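Local coordinates for protein UDP-N-Acetylglucosamine 2-Epimerase (Thermus thermophilus, PDB 1V4V) that probably interconverts UDP-N-acetylglucosamine and UDP-N-acetylmannosamine by inverting the configuration at C2 of the sugar, working as a homodimer of two-domain subunits, at residues L10-R15 / V38-Q43; A77-Q82 / T104-W109; E197-T202 / A274-V279. One frame throughout, in Å; residues are numbered along the deposited sequence.

Followed from the N terminus, the chain runs through strand 6-12 and helix 15-29 and returns on strand 34-40, where interaction 1 closes the first beta-alpha-beta unit of the N-terminal seven-stranded sheet. Interaction 2 opens only after that loop has closed: helix 72-89 leads through strand 94-98 to helix 102-113, and the two helices meet beside the subunit interface. The two contacts touch, since Val107 packs on Ala11 and Thr41. Interaction 3 lies in the other domain, its centre about 35 Å from that of interaction 1, and its longer loop ties strand 200-203 to strand 275-280. The three loops follow in series, neither nesting nor crossing.

Interaction 1 of 3, residues L10-R15 / V38-Q43; sequences LAFGTR and VLLTGQ
With chi1 at 51°, Phe12 carries its ring between its own backbone N and carbonyl carbon, and from there the ring leans over the neighbouring strand towards Val38 and Leu40. Val38 meets it with the methyl that lies anti to the backbone N (CG1, chi1 171°), which comes within 3.6 Å of Phe12 CZ, while Leu40 CD2 approaches Phe12 CE1 at 3.7 Å. Both methyls reach the ring at a slant, so one flat side chain spans two residues of the next strand. Helix 15-29 covers this face, through Ala18 on Phe12 and Tyr25 on Val38. Ala11 and Leu39 occupy the other face of the sheet, where Ala11 CB lies 4.1 Å from Thr41 CG2.

The strands beneath run parallel, at 18°, as neighbours in a beta-alpha-beta crossover of the N-terminal Rossmann-like domain of this GT-B fold. Leu39 N gives a nearly straight bond to Leu10 O (2.9 Å), and Phe12 N returns one to Leu39 O (3.2 Å). Regular pairing ends where Thr41 N reaches Phe12 O at 2.9 Å from well above the carbonyl plane. The chains then draw together, Gly13 CA and Gly42 CA 3.8 Å apart; the partner's backbone fills the side where each would carry a CB, so glycine fits both places. Beyond them Thr14 caps helix 15-29, and Glu17 accepts a hydrogen bond from Gly13 N. Apolar side chains thus pack on both faces here while three backbone bonds pair the strands, and polar capping takes over where they end.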
ATOM      1  N   LEU A  10     -14.888   3.482 -12.070  1.00 22.05           N
ATOM      2  CA  LEU A  10     -13.547   3.874 -12.485  1.00 23.23           C
ATOM      3  C   LEU A  10     -13.338   5.241 -11.854  1.00 22.18           C
ATOM      4  O   LEU A  10     -14.080   6.179 -12.137  1.00 23.17           O
ATOM      5  CB  LEU A  10     -13.442   3.985 -14.011  1.00 23.85           C
ATOM      6  CG  LEU A  10     -13.545   2.683 -14.799  1.00 26.93           C
ATOM      7  CD1 LEU A  10     -14.994   2.210 -14.829  1.00 27.27           C
ATOM      8  CD2 LEU A  10     -13.043   2.917 -16.219  1.00 27.94           C
ATOM      9  N   ALA A  11     -12.338   5.346 -10.986  1.00 23.27           N
ATOM     10  CA  ALA A  11     -12.056   6.597 -10.303  1.00 23.30           C
ATOM     11  C   ALA A  11     -10.717   7.180 -10.739  1.00 23.20           C
ATOM     12  O   ALA A  11      -9.687   6.529 -10.613  1.00 24.96           O
ATOM     13  CB  ALA A  11     -12.057   6.362  -8.799  1.00 25.94           C
ATOM     14  N   PHE A  12     -10.749   8.403 -11.256  1.00 23.87           N
ATOM     15  CA  PHE A  12      -9.541   9.089 -11.712  1.00 24.52           C
ATOM     16  C   PHE A  12      -9.777  10.594 -11.701  1.00 26.62           C
ATOM     17  O   PHE A  12     -10.924  11.045 -11.638  1.00 27.78           O
ATOM     18  CB  PHE A  12      -9.160   8.595 -13.108  1.00 26.45           C
ATOM     19  CG  PHE A  12     -10.288   8.638 -14.097  1.00 24.78           C
ATOM     20  CD1 PHE A  12     -10.611   9.821 -14.754  1.00 27.17           C
ATOM     21  CD2 PHE A  12     -11.040   7.496 -14.359  1.00 26.60           C
ATOM     22  CE1 PHE A  12     -11.670   9.867 -15.661  1.00 24.25           C
ATOM     23  CE2 PHE A  12     -12.104   7.531 -15.265  1.00 25.78           C
ATOM     24  CZ  PHE A  12     -12.419   8.717 -15.918  1.00 24.77           C
ATOM     25  N   GLY A  13      -8.704  11.381 -11.760  1.00 28.18           N
ATOM     26  CA  GLY A  13      -8.876  12.822 -11.711  1.00 29.25           C
ATOM     27  C   GLY A  13      -8.046  13.693 -12.640  1.00 29.25           C
ATOM     28  O   GLY A  13      -8.050  14.912 -12.489  1.00 29.62           O
ATOM     29  N   THR A  14      -7.332  13.094 -13.586  1.00 29.67           N
ATOM     30  CA  THR A  14      -6.528  13.876 -14.520  1.00 30.94           C
ATOM     31  C   THR A  14      -6.809  13.424 -15.944  1.00 31.24           C
ATOM     32  O   THR A  14      -7.247  12.296 -16.177  1.00 30.05           O
ATOM     33  CB  THR A  14      -5.017  13.721 -14.246  1.00 30.91           C
ATOM     34  OG1 THR A  14      -4.579  12.428 -14.682  1.00 29.21           O
ATOM     35  CG2 THR A  14      -4.727  13.875 -12.757  1.00 30.99           C
ATOM     36  N   ARG A  15      -6.545  14.307 -16.901  1.00 31.35           N
ATOM     37  CA  ARG A  15      -6.783  13.994 -18.302  1.00 33.48           C
ATOM     38  C   ARG A  15      -6.001  12.777 -18.782  1.00 32.89           C
ATOM     39  O   ARG A  15      -6.546  11.931 -19.485  1.00 32.82           O
ATOM     40  CB  ARG A  15      -6.483  15.223 -19.167  1.00 34.82           C
ATOM     41  CG  ARG A  15      -7.561  16.290 -19.046  1.00 40.10           C
ATOM     42  CD  ARG A  15      -7.244  17.543 -19.849  1.00 43.02           C
ATOM     43  NE  ARG A  15      -6.150  18.311 -19.263  1.00 47.17           N
ATOM     44  CZ  ARG A  15      -5.808  19.537 -19.649  1.00 48.71           C
ATOM     45  NH1 ARG A  15      -4.799  20.162 -19.060  1.00 49.06           N
ATOM     46  NH2 ARG A  15      -6.482  20.139 -20.620  1.00 50.67           N
ATOM     47  N   VAL A  38     -18.268   6.312 -13.646  1.00 24.41           N
ATOM     48  CA  VAL A  38     -17.091   7.155 -13.476  1.00 25.51           C
ATOM     49  C   VAL A  38     -17.202   8.115 -12.302  1.00 24.88           C
ATOM     50  O   VAL A  38     -18.167   8.874 -12.186  1.00 25.83           O
ATOM     51  CB  VAL A  38     -16.806   7.979 -14.759  1.00 24.76           C
ATOM     52  CG1 VAL A  38     -15.711   9.008 -14.499  1.00 25.99           C
ATOM     53  CG2 VAL A  38     -16.388   7.051 -15.882  1.00 22.94           C
ATOM     54  N   LEU A  39     -16.198   8.065 -11.432  1.00 24.09           N
ATOM     55  CA  LEU A  39     -16.116   8.949 -10.279  1.00 23.05           C
ATOM     56  C   LEU A  39     -14.894   9.828 -10.511  1.00 23.35           C
ATOM     57  O   LEU A  39     -13.776   9.320 -10.541  1.00 22.45           O
ATOM     58  CB  LEU A  39     -15.910   8.148  -8.986  1.00 23.82           C
ATOM     59  CG  LEU A  39     -15.545   8.977  -7.746  1.00 24.26           C
ATOM     60  CD1 LEU A  39     -16.686   9.920  -7.387  1.00 25.24           C
ATOM     61  CD2 LEU A  39     -15.237   8.046  -6.583  1.00 25.09           C
ATOM     62  N   LEU A  40     -15.099  11.128 -10.708  1.00 23.25           N
ATOM     63  CA  LEU A  40     -13.967  12.031 -10.905  1.00 23.96           C
ATOM     64  C   LEU A  40     -13.419  12.378  -9.533  1.00 25.28           C
ATOM     65  O   LEU A  40     -14.183  12.598  -8.593  1.00 25.89           O
ATOM     66  CB  LEU A  40     -14.399  13.299 -11.649  1.00 26.58           C
ATOM     67  CG  LEU A  40     -14.955  13.045 -13.055  1.00 27.58           C
ATOM     68  CD1 LEU A  40     -15.142  14.372 -13.777  1.00 28.41           C
ATOM     69  CD2 LEU A  40     -14.002  12.144 -13.835  1.00 28.27           C
ATOM     70  N   THR A  41     -12.095  12.442  -9.420  1.00 26.96           N
ATOM     71  CA  THR A  41     -11.460  12.711  -8.135  1.00 26.69           C
ATOM     72  C   THR A  41     -10.487  13.892  -8.140  1.00 28.00           C
ATOM     73  O   THR A  41      -9.774  14.113  -7.159  1.00 28.05           O
ATOM     74  CB  THR A  41     -10.681  11.461  -7.669  1.00 26.95           C
ATOM     75  OG1 THR A  41      -9.639  11.180  -8.614  1.00 27.23           O
ATOM     76  CG2 THR A  41     -11.596  10.249  -7.581  1.00 26.17           C
ATOM     77  N   GLY A  42     -10.466  14.647  -9.234  1.00 28.04           N
ATOM     78  CA  GLY A  42      -9.548  15.767  -9.355  1.00 29.74           C
ATOM     79  C   GLY A  42     -10.081  17.173  -9.130  1.00 33.08           C
ATOM     80  O   GLY A  42     -11.210  17.369  -8.665  1.00 31.12           O
ATOM     81  N   GLN A  43      -9.254  18.155  -9.489  1.00 33.92           N
ATOM     82  CA  GLN A  43      -9.569  19.571  -9.309  1.00 38.59           C
ATOM     83  C   GLN A  43     -10.257  20.288 -10.464  1.00 39.83           C
ATOM     84  O   GLN A  43     -10.859  21.339 -10.263  1.00 42.84           O
ATOM     85  CB  GLN A  43      -8.289  20.347  -8.990  1.00 39.63           C
ATOM     86  CG  GLN A  43      -7.543  19.895  -7.753  1.00 43.04           C
ATOM     87  CD  GLN A  43      -6.202  20.594  -7.614  1.00 46.15           C
ATOM     88  OE1 GLN A  43      -5.340  20.485  -8.486  1.00 49.14           O
ATOM     89  NE2 GLN A  43      -6.020  21.317  -6.515  1.00 47.65           N
TER

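Interaction 2 of 3, residues A77-Q82 / T104-W109; sequences ARILPQ and TFAVAW
Leu80 and Ile79 make the first shell, working on two sides of Ala106. The CD2 methyl of Leu80 comes obliquely to the six-membered ring of Trp109, 3.8 Å from Trp109 CZ3, and its other branch, CD1, rests 3.3 Å from the backbone oxygen Ala106 O. Ile79 directs CG2 at Ala106 CB (3.6 Å) and, more loosely, at Val107 CG2 (4.2 Å). That branch stands anti to Ile79 N (chi1 of CG1 -63°), which leaves CG1 to lead away from the partner helix. Alanine suits position 106 because its lone methyl lets the axes of the two segments come to 8.4 Å, their directions 31° apart.

Further out, Pro81 kinks helix 72-89 by lacking an N-H for the preceding turn, and Gln82 NE2 bonds back to Arg78 O at 2.9 Å. On helix 102-113, Trp109 CB packs over one face of the Phe105 ring. Phe105 and Trp109 each form an edge-to-face pair with the other residue type on the second subunit, and Leu80 packs on Ala76 there. The contact between these segments is wholly apolar on its side-chain surfaces, so it depends on fit and on exclusion of water, and it continues directly into the hydrophobic dimer interface.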
ATOM      1  N   ALA A  77      -6.606  13.208   3.858  1.00 22.29           N
ATOM      2  CA  ALA A  77      -7.696  13.259   4.822  1.00 23.39           C
ATOM      3  C   ALA A  77      -8.963  13.819   4.176  1.00 23.84           C
ATOM      4  O   ALA A  77     -10.072  13.417   4.522  1.00 23.63           O
ATOM      5  CB  ALA A  77      -7.297  14.116   6.014  1.00 22.46           C
ATOM      6  N   ARG A  78      -8.783  14.745   3.243  1.00 24.69           N
ATOM      7  CA  ARG A  78      -9.905  15.370   2.538  1.00 26.69           C
ATOM      8  C   ARG A  78     -10.571  14.390   1.572  1.00 26.66           C
ATOM      9  O   ARG A  78     -11.792  14.393   1.398  1.00 28.70           O
ATOM     10  CB  ARG A  78      -9.407  16.596   1.761  1.00 31.75           C
ATOM     11  CG  ARG A  78     -10.455  17.255   0.873  1.00 37.07           C
ATOM     12  CD  ARG A  78     -10.877  18.603   1.422  1.00 44.78           C
ATOM     13  NE  ARG A  78     -11.978  19.184   0.659  1.00 47.90           N
ATOM     14  CZ  ARG A  78     -12.662  20.259   1.040  1.00 50.64           C
ATOM     15  NH1 ARG A  78     -12.358  20.873   2.176  1.00 49.85           N
ATOM     16  NH2 ARG A  78     -13.657  20.712   0.292  1.00 50.76           N
ATOM     17  N   ILE A  79      -9.760  13.545   0.948  1.00 25.25           N
ATOM     18  CA  ILE A  79     -10.257  12.572  -0.016  1.00 24.01           C
ATOM     19  C   ILE A  79     -10.892  11.315   0.574  1.00 24.53           C
ATOM     20  O   ILE A  79     -11.972  10.904   0.162  1.00 24.04           O
ATOM     21  CB  ILE A  79      -9.117  12.104  -0.956  1.00 24.55           C
ATOM     22  CG1 ILE A  79      -8.594  13.282  -1.777  1.00 25.36           C
ATOM     23  CG2 ILE A  79      -9.592  10.950  -1.835  1.00 24.72           C
ATOM     24  CD1 ILE A  79      -9.633  13.933  -2.686  1.00 28.69           C
ATOM     25  N   LEU A  80     -10.217  10.706   1.541  1.00 24.43           N
ATOM     26  CA  LEU A  80     -10.670   9.449   2.121  1.00 25.03           C
ATOM     27  C   LEU A  80     -12.144   9.261   2.500  1.00 25.25           C
ATOM     28  O   LEU A  80     -12.794   8.344   2.003  1.00 25.44           O
ATOM     29  CB  LEU A  80      -9.791   9.093   3.326  1.00 27.06           C
ATOM     30  CG  LEU A  80      -9.942   7.664   3.851  1.00 28.50           C
ATOM     31  CD1 LEU A  80      -9.594   6.673   2.742  1.00 30.98           C
ATOM     32  CD2 LEU A  80      -9.018   7.456   5.053  1.00 30.56           C
ATOM     33  N   PRO A  81     -12.689  10.120   3.378  1.00 25.65           N
ATOM     34  CA  PRO A  81     -14.093   9.963   3.778  1.00 25.91           C
ATOM     35  C   PRO A  81     -15.109  10.114   2.655  1.00 25.89           C
ATOM     36  O   PRO A  81     -16.005   9.286   2.502  1.00 26.11           O
ATOM     37  CB  PRO A  81     -14.276  11.034   4.855  1.00 26.67           C
ATOM     38  CG  PRO A  81     -12.875  11.243   5.386  1.00 26.89           C
ATOM     39  CD  PRO A  81     -12.066  11.231   4.112  1.00 24.64           C
ATOM     40  N   GLN A  82     -14.988  11.185   1.882  1.00 26.25           N
ATOM     41  CA  GLN A  82     -15.936  11.408   0.805  1.00 26.75           C
ATOM     42  C   GLN A  82     -15.813  10.360  -0.294  1.00 26.65           C
ATOM     43  O   GLN A  82     -16.781  10.084  -0.991  1.00 24.11           O
ATOM     44  CB  GLN A  82     -15.773  12.816   0.227  1.00 27.90           C
ATOM     45  CG  GLN A  82     -14.455  13.086  -0.461  1.00 26.98           C
ATOM     46  CD  GLN A  82     -14.430  14.461  -1.096  1.00 29.39           C
ATOM     47  OE1 GLN A  82     -15.374  14.855  -1.789  1.00 28.26           O
ATOM     48  NE2 GLN A  82     -13.352  15.199  -0.868  1.00 26.52           N
ATOM     49  N   THR A 104      -5.155   8.595  -5.746  1.00 20.44           N
ATOM     50  CA  THR A 104      -5.417   7.237  -6.192  1.00 22.53           C
ATOM     51  C   THR A 104      -5.321   6.254  -5.039  1.00 22.32           C
ATOM     52  O   THR A 104      -6.167   5.368  -4.905  1.00 20.69           O
ATOM     53  CB  THR A 104      -4.453   6.828  -7.326  1.00 26.53           C
ATOM     54  OG1 THR A 104      -4.869   7.463  -8.542  1.00 28.31           O
ATOM     55  CG2 THR A 104      -4.443   5.319  -7.525  1.00 26.86           C
ATOM     56  N   PHE A 105      -4.303   6.398  -4.193  1.00 20.25           N
ATOM     57  CA  PHE A 105      -4.201   5.484  -3.063  1.00 19.79           C
ATOM     58  C   PHE A 105      -5.333   5.733  -2.071  1.00 18.92           C
ATOM     59  O   PHE A 105      -5.918   4.790  -1.537  1.00 19.91           O
ATOM     60  CB  PHE A 105      -2.871   5.629  -2.311  1.00 19.21           C
ATOM     61  CG  PHE A 105      -2.858   4.885  -1.008  1.00 17.93           C
ATOM     62  CD1 PHE A 105      -3.014   3.501  -0.987  1.00 19.53           C
ATOM     63  CD2 PHE A 105      -2.804   5.570   0.203  1.00 19.91           C
ATOM     64  CE1 PHE A 105      -3.126   2.807   0.224  1.00 19.49           C
ATOM     65  CE2 PHE A 105      -2.915   4.886   1.419  1.00 21.68           C
ATOM     66  CZ  PHE A 105      -3.079   3.502   1.427  1.00 19.25           C
ATOM     67  N   ALA A 106      -5.635   7.001  -1.819  1.00 20.92           N
ATOM     68  CA  ALA A 106      -6.692   7.342  -0.872  1.00 22.14           C
ATOM     69  C   ALA A 106      -8.011   6.712  -1.308  1.00 22.86           C
ATOM     70  O   ALA A 106      -8.775   6.225  -0.475  1.00 23.04           O
ATOM     71  CB  ALA A 106      -6.836   8.857  -0.760  1.00 22.10           C
ATOM     72  N   VAL A 107      -8.270   6.712  -2.614  1.00 21.86           N
ATOM     73  CA  VAL A 107      -9.498   6.121  -3.141  1.00 22.56           C
ATOM     74  C   VAL A 107      -9.468   4.604  -2.990  1.00 22.37           C
ATOM     75  O   VAL A 107     -10.460   3.995  -2.588  1.00 23.10           O
ATOM     76  CB  VAL A 107      -9.708   6.500  -4.633  1.00 22.74           C
ATOM     77  CG1 VAL A 107     -10.899   5.750  -5.206  1.00 24.25           C
ATOM     78  CG2 VAL A 107      -9.935   8.002  -4.753  1.00 23.53           C
ATOM     79  N   ALA A 108      -8.326   3.992  -3.301  1.00 20.05           N
ATOM     80  CA  ALA A 108      -8.175   2.549  -3.176  1.00 18.99           C
ATOM     81  C   ALA A 108      -8.338   2.120  -1.716  1.00 22.14           C
ATOM     82  O   ALA A 108      -8.936   1.076  -1.426  1.00 21.06           O
ATOM     83  CB  ALA A 108      -6.808   2.112  -3.693  1.00 19.97           C
ATOM     84  N   TRP A 109      -7.812   2.921  -0.795  1.00 20.65           N
ATOM     85  CA  TRP A 109      -7.927   2.577   0.621  1.00 21.44           C
ATOM     86  C   TRP A 109      -9.385   2.725   1.074  1.00 22.13           C
ATOM     87  O   TRP A 109      -9.884   1.923   1.865  1.00 21.67           O
ATOM     88  CB  TRP A 109      -6.998   3.464   1.458  1.00 24.20           C
ATOM     89  CG  TRP A 109      -6.820   2.999   2.885  1.00 24.50           C
ATOM     90  CD1 TRP A 109      -6.993   1.732   3.368  1.00 26.19           C
ATOM     91  CD2 TRP A 109      -6.406   3.797   3.999  1.00 25.63           C
ATOM     92  NE1 TRP A 109      -6.714   1.693   4.714  1.00 25.40           N
ATOM     93  CE2 TRP A 109      -6.351   2.946   5.126  1.00 26.35           C
ATOM     94  CE3 TRP A 109      -6.075   5.148   4.155  1.00 25.88           C
ATOM     95  CZ2 TRP A 109      -5.978   3.405   6.394  1.00 27.53           C
ATOM     96  CZ3 TRP A 109      -5.704   5.604   5.417  1.00 28.71           C
ATOM     97  CH2 TRP A 109      -5.658   4.733   6.518  1.00 27.34           C
TER

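Interaction 3 of 3, residues E197-T202 / A274-V279; sequences EGPYVT and ASLLLV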
ATOM      1  N   GLU A 197      -6.066  16.963 -51.004  1.00 32.44           N
ATOM      2  CA  GLU A 197      -6.242  15.525 -51.141  1.00 32.00           C
ATOM      3  C   GLU A 197      -4.917  14.847 -50.768  1.00 29.83           C
ATOM      4  O   GLU A 197      -3.851  15.367 -51.080  1.00 29.97           O
ATOM      5  CB  GLU A 197      -6.620  15.188 -52.590  1.00 32.76           C
ATOM      6  CG  GLU A 197      -6.458  13.732 -52.974  1.00 35.32           C
ATOM      7  CD  GLU A 197      -6.872  13.464 -54.414  1.00 35.67           C
ATOM      8  OE1 GLU A 197      -8.056  13.152 -54.646  1.00 35.52           O
ATOM      9  OE2 GLU A 197      -6.014  13.578 -55.314  1.00 36.68           O
ATOM     10  N   GLY A 198      -4.993  13.700 -50.098  1.00 30.25           N
ATOM     11  CA  GLY A 198      -3.789  12.981 -49.703  1.00 30.16           C
ATOM     12  C   GLY A 198      -3.053  12.355 -50.876  1.00 29.45           C
ATOM     13  O   GLY A 198      -3.364  12.664 -52.028  1.00 33.53           O
ATOM     14  N   PRO A 199      -2.093  11.446 -50.632  1.00 25.91           N
ATOM     15  CA  PRO A 199      -1.627  10.936 -49.335  1.00 24.29           C
ATOM     16  C   PRO A 199      -0.927  11.992 -48.482  1.00 22.44           C
ATOM     17  O   PRO A 199      -0.488  13.030 -48.987  1.00 20.05           O
ATOM     18  CB  PRO A 199      -0.664   9.813 -49.726  1.00 24.89           C
ATOM     19  CG  PRO A 199      -1.121   9.413 -51.101  1.00 29.78           C
ATOM     20  CD  PRO A 199      -1.416  10.743 -51.732  1.00 25.96           C
ATOM     21  N   TYR A 200      -0.794  11.697 -47.192  1.00 20.16           N
ATOM     22  CA  TYR A 200      -0.162  12.620 -46.262  1.00 19.33           C
ATOM     23  C   TYR A 200       1.029  12.042 -45.519  1.00 17.69           C
ATOM     24  O   TYR A 200       1.162  10.828 -45.373  1.00 19.32           O
ATOM     25  CB  TYR A 200      -1.152  13.073 -45.189  1.00 20.19           C
ATOM     26  CG  TYR A 200      -2.488  13.545 -45.709  1.00 21.98           C
ATOM     27  CD1 TYR A 200      -3.623  12.741 -45.592  1.00 24.17           C
ATOM     28  CD2 TYR A 200      -2.623  14.800 -46.296  1.00 23.64           C
ATOM     29  CE1 TYR A 200      -4.865  13.180 -46.046  1.00 27.56           C
ATOM     30  CE2 TYR A 200      -3.861  15.250 -46.758  1.00 25.22           C
ATOM     31  CZ  TYR A 200      -4.975  14.435 -46.626  1.00 27.84           C
ATOM     32  OH  TYR A 200      -6.202  14.879 -47.067  1.00 31.46           O
ATOM     33  N   VAL A 201       1.884  12.951 -45.064  1.00 17.89           N
ATOM     34  CA  VAL A 201       3.032  12.628 -44.230  1.00 17.43           C
ATOM     35  C   VAL A 201       2.860  13.620 -43.086  1.00 18.38           C
ATOM     36  O   VAL A 201       2.784  14.826 -43.321  1.00 19.80           O
ATOM     37  CB  VAL A 201       4.388  12.910 -44.918  1.00 17.78           C
ATOM     38  CG1 VAL A 201       5.516  12.778 -43.900  1.00 18.05           C
ATOM     39  CG2 VAL A 201       4.611  11.920 -46.063  1.00 19.38           C
ATOM     40  N   THR A 202       2.761  13.123 -41.858  1.00 18.84           N
ATOM     41  CA  THR A 202       2.608  14.021 -40.719  1.00 20.21           C
ATOM     42  C   THR A 202       3.983  14.368 -40.190  1.00 21.17           C
ATOM     43  O   THR A 202       4.845  13.496 -40.050  1.00 19.76           O
ATOM     44  CB  THR A 202       1.773  13.379 -39.590  1.00 20.53           C
ATOM     45  OG1 THR A 202       0.436  13.148 -40.050  1.00 23.25           O
ATOM     46  CG2 THR A 202       1.725  14.304 -38.369  1.00 20.06           C
ATOM     47  N   ALA A 274      -4.319   8.667 -41.014  1.00 22.51           N
ATOM     48  CA  ALA A 274      -4.503   8.892 -42.450  1.00 22.52           C
ATOM     49  C   ALA A 274      -3.186   9.140 -43.185  1.00 22.88           C
ATOM     50  O   ALA A 274      -3.183   9.383 -44.392  1.00 23.85           O
ATOM     51  CB  ALA A 274      -5.438  10.080 -42.670  1.00 24.69           C
ATOM     52  N   SER A 275      -2.071   9.069 -42.466  1.00 21.05           N
ATOM     53  CA  SER A 275      -0.766   9.330 -43.066  1.00 20.07           C
ATOM     54  C   SER A 275       0.025   8.074 -43.416  1.00 20.51           C
ATOM     55  O   SER A 275      -0.159   7.017 -42.812  1.00 20.29           O
ATOM     56  CB  SER A 275       0.070  10.207 -42.131  1.00 20.88           C
ATOM     57  OG  SER A 275      -0.577  11.448 -41.884  1.00 22.80           O
ATOM     58  N   LEU A 276       0.916   8.217 -44.395  1.00 17.49           N
ATOM     59  CA  LEU A 276       1.766   7.123 -44.861  1.00 19.62           C
ATOM     60  C   LEU A 276       2.982   7.003 -43.960  1.00 19.02           C
ATOM     61  O   LEU A 276       3.624   5.954 -43.888  1.00 18.84           O
ATOM     62  CB  LEU A 276       2.289   7.412 -46.276  1.00 25.65           C
ATOM     63  CG  LEU A 276       1.358   7.599 -47.474  1.00 28.02           C
ATOM     64  CD1 LEU A 276       2.187   7.974 -48.699  1.00 31.55           C
ATOM     65  CD2 LEU A 276       0.581   6.325 -47.738  1.00 31.53           C
ATOM     66  N   LEU A 277       3.305   8.098 -43.283  1.00 18.50           N
ATOM     67  CA  LEU A 277       4.495   8.144 -42.448  1.00 18.05           C
ATOM     68  C   LEU A 277       4.430   9.304 -41.472  1.00 17.65           C
ATOM     69  O   LEU A 277       3.817  10.332 -41.762  1.00 17.84           O
ATOM     70  CB  LEU A 277       5.712   8.334 -43.355  1.00 17.52           C
ATOM     71  CG  LEU A 277       7.072   8.694 -42.765  1.00 18.09           C
ATOM     72  CD1 LEU A 277       7.654   7.463 -42.087  1.00 15.97           C
ATOM     73  CD2 LEU A 277       8.011   9.194 -43.870  1.00 17.20           C
ATOM     74  N   LEU A 278       5.066   9.120 -40.318  1.00 17.45           N
ATOM     75  CA  LEU A 278       5.157  10.156 -39.292  1.00 17.54           C
ATOM     76  C   LEU A 278       6.631  10.513 -39.124  1.00 19.03           C
ATOM     77  O   LEU A 278       7.472   9.629 -38.939  1.00 19.84           O
ATOM     78  CB  LEU A 278       4.626   9.661 -37.940  1.00 19.47           C
ATOM     79  CG  LEU A 278       4.972  10.611 -36.783  1.00 20.54           C
ATOM     80  CD1 LEU A 278       4.237  11.941 -36.979  1.00 21.72           C
ATOM     81  CD2 LEU A 278       4.604   9.980 -35.441  1.00 21.27           C
ATOM     82  N   VAL A 279       6.939  11.803 -39.216  1.00 18.49           N
ATOM     83  CA  VAL A 279       8.300  12.294 -39.026  1.00 19.08           C
ATOM     84  C   VAL A 279       8.239  13.055 -37.705  1.00 20.43           C
ATOM     85  O   VAL A 279       7.426  13.966 -37.552  1.00 21.32           O
ATOM     86  CB  VAL A 279       8.718  13.266 -40.149  1.00 20.14           C
ATOM     87  CG1 VAL A 279      10.120  13.819 -39.873  1.00 22.10           C
ATOM     88  CG2 VAL A 279       8.685  12.548 -41.496  1.00 22.24           C
TER
HETATM   89  O   HOH W   1      -1.708   9.107 -46.616  1.00 25.64           O
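Tyr200 O accepts a nearly straight bond from Leu276 N (2.8 Å), after which Thr202 bonds through both its N, to Leu277 O, and its O, from Val279 N (2.8 Å), the two parallel strand segments being inclined at 32°. The chain turns a corner at Leu276, and Leu277 N is left buried without a partner. Thr202 sends OG1 to the side of its backbone N (chi1 -64°), where it donates to Ser275 OG at 2.7 Å. Ser275 OG also bonds Leu271 O of the preceding helix, so two small hydroxyls link strand to helix in a buried place. The other branch of Thr202, CG2, lies 3.7 Å from Leu278 CD1.

These strands are the central neighbours of the six-stranded parallel sheet, order 3-2-1-4-5-6, in the C-terminal Rossmann-like domain of the GT-B fold; strand 232-236 flanks Val201 on its other side. On the face with Leu277, Val201 CG1 meets Val279 CG2 at 4.0 Å, both beta-branched, a type that favours the extended backbone.

At the strand entrance, Gly198 CA sits over the centre of the Tyr200 ring, a closeness its lack of side chain permits, and Tyr200 OH bonds Pro196 O. The ring's edge faces Ala274 O in plane. A water bridges Tyr200 N, 2.8 Å away, to that same Ala274 O. Pro199, after a cis peptide bond, lays CB 3.5 Å from Leu276 CD1.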